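Local coordinates for protein CAS6A (Thermus thermophilus, PDB 4C97) that is a Cas6-family endoribonuclease that probably cleaves CRISPR precursor transcripts into guide RNAs for antiviral defence, at residues A[20-25]-A[50-55]. The protein carries 1 engineered substitution. Residues are numbered along the deposited sequence; the frame is centred on the assembly and turned at random.
Sequences PEPLGL and LGFGGR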
loop_
_atom_site.group_PDB
_atom_site.type_symbol
_atom_site.label_atom_id
_atom_site.label_comp_id
_atom_site.label_asym_id
_atom_site.label_seq_id
_atom_site.Cartn_x
_atom_site.Cartn_y
_atom_site.Cartn_z
ATOM N N PRO A 20 8.373 12.845 7.764
ATOM C CA PRO A 20 7.475 13.444 6.782
ATOM C C PRO A 20 6.062 13.523 7.312
ATOM O O PRO A 20 5.674 12.726 8.179
ATOM C CB PRO A 20 7.531 12.455 5.613
ATOM C CG PRO A 20 8.756 11.702 5.795
ATOM C CD PRO A 20 8.967 11.599 7.258
ATOM N N GLU A 21 5.325 14.506 6.810
ATOM C CA GLU A 21 3.935 14.728 7.162
ATOM C C GLU A 21 3.074 14.326 5.965
ATOM O O GLU A 21 3.468 14.536 4.825
ATOM C CB GLU A 21 3.728 16.188 7.508
ATOM C CG GLU A 21 4.452 16.573 8.765
ATOM C CD GLU A 21 4.346 18.043 9.088
ATOM O OE1 GLU A 21 3.745 18.806 8.293
ATOM O OE2 GLU A 21 4.873 18.433 10.155
ATOM N N PRO A 22 1.919 13.693 6.222
ATOM C CA PRO A 22 1.052 13.193 5.151
ATOM C C PRO A 22 0.730 14.206 4.051
ATOM O O PRO A 22 0.928 13.954 2.860
ATOM C CB PRO A 22 -0.222 12.825 5.904
ATOM C CG PRO A 22 0.237 12.444 7.256
ATOM C CD PRO A 22 1.465 13.245 7.544
ATOM N N LEU A 23 0.233 15.365 4.462
ATOM C CA LEU A 23 -0.129 16.390 3.484
ATOM C C LEU A 23 1.086 16.984 2.760
ATOM O O LEU A 23 1.025 17.226 1.550
ATOM C CB LEU A 23 -1.001 17.459 4.124
ATOM C CG LEU A 23 -2.366 16.816 4.395
ATOM C CD1 LEU A 23 -2.972 17.358 5.624
ATOM C CD2 LEU A 23 -3.289 16.974 3.194
ATOM N N GLY A 24 2.200 17.178 3.456
ATOM C CA GLY A 24 3.396 17.668 2.777
ATOM C C GLY A 24 3.913 16.660 1.745
ATOM O O GLY A 24 4.314 17.029 0.617
ATOM N N LEU A 25 3.920 15.383 2.131
ATOM C CA LEU A 25 4.311 14.315 1.200
ATOM C C LEU A 25 3.392 14.284 -0.023
ATOM O O LEU A 25 3.863 14.285 -1.179
ATOM C CB LEU A 25 4.310 12.954 1.908
ATOM C CG LEU A 25 4.712 11.767 1.033
ATOM C CD1 LEU A 25 6.070 11.953 0.380
ATOM C CD2 LEU A 25 4.711 10.483 1.872
ATOM N N LEU A 50 1.115 6.544 -1.241
ATOM C CA LEU A 50 2.255 7.160 -0.596
ATOM C C LEU A 50 2.393 6.619 0.807
ATOM O O LEU A 50 1.428 6.135 1.411
ATOM C CB LEU A 50 2.115 8.686 -0.575
ATOM C CG LEU A 50 1.971 9.345 -1.945
ATOM C CD1 LEU A 50 1.648 10.824 -1.776
ATOM C CD2 LEU A 50 3.232 9.142 -2.760
ATOM N N GLY A 51 3.607 6.668 1.313
ATOM C CA GLY A 51 3.845 6.258 2.671
ATOM C C GLY A 51 5.085 6.866 3.254
ATOM O O GLY A 51 5.847 7.525 2.577
ATOM N N PHE A 52 5.268 6.633 4.543
ATOM C CA PHE A 52 6.429 7.121 5.229
ATOM C C PHE A 52 6.602 6.366 6.515
ATOM O O PHE A 52 5.667 5.729 7.034
ATOM C CB PHE A 52 6.313 8.632 5.521
ATOM C CG PHE A 52 5.105 9.002 6.324
ATOM C CD1 PHE A 52 3.902 9.265 5.694
ATOM C CD2 PHE A 52 5.163 9.094 7.707
ATOM C CE1 PHE A 52 2.780 9.578 6.432
ATOM C CE2 PHE A 52 4.036 9.425 8.433
ATOM C CZ PHE A 52 2.851 9.652 7.788
ATOM N N GLY A 53 7.816 6.421 7.029
ATOM C CA GLY A 53 8.083 5.724 8.260
ATOM C C GLY A 53 9.479 5.959 8.763
ATOM O O GLY A 53 10.170 6.896 8.340
ATOM N N GLY A 54 9.876 5.085 9.683
ATOM C CA GLY A 54 11.167 5.159 10.321
ATOM C C GLY A 54 11.078 5.855 11.659
ATOM O O GLY A 54 10.098 5.728 12.380
ATOM N N ARG A 55 12.120 6.604 11.974
ATOM C CA ARG A 55 12.280 7.219 13.280
ATOM C C ARG A 55 13.035 8.518 13.076
ATOM O O ARG A 55 13.588 8.758 11.999
ATOM C CB ARG A 55 13.094 6.296 14.186
ATOM C CG ARG A 55 14.442 5.906 13.580
ATOM C CD ARG A 55 15.261 5.005 14.488
ATOM N NE ARG A 55 16.678 5.032 14.119
ATOM C CZ ARG A 55 17.326 4.068 13.462
ATOM N NH1 ARG A 55 16.707 2.949 13.090
ATOM N NH2 ARG A 55 18.615 4.222 13.184
#
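F52 meets P20 and P22 with its CG set between its backbone N and carbonyl carbon (chi1 57°). This torsion, with chi2 at -87°, swings the ring off the strand and under the start of the helix. L25 has its CG opposite the backbone N (chi1 -180°), and CD2 reaches down to the strand. The P20 ring lies alongside the base of F52, with CG 3.9 Å from F52 CB. The carbonyl of P20 sits over one face of the F52 ring, near its rim. P20 O is 3.7 Å from F52 CE2 and 3.6 Å above the ring plane. P22 meets the far end of the same ring at a slant. P22 CD lies 3.9 Å from F52 CZ, and P22 CG is equally near. One methyl of L25 serves three neighbours in a row. L25 CD2 is 4.0 Å from L50 CB and 4.1 Å from F52 CD1. It also packs closely on the strand backbone, 3.2 Å from G51 O. The interface is therefore mainly apolar, and van der Waals contacts hold it together. E21 is the N-cap residue, and the first turn closes with L25 N donating to E21 O at 2.9 Å. The contact is largely buried and seats the first turn of helix 22-36 on outermost strand 48-55 of an antiparallel sheet. This is the helix-on-sheet packing of a ferredoxin-like domain, as in other RAMP-type Cas6 proteins. Adjacent strand 58-65 continues the floor: A59 touches P20, A61 touches L25 and V63 touches L50. G51 and G53 pair with R62 and W60 of that strand, while L50 also packs against R26 and F29 further along helix 22-36.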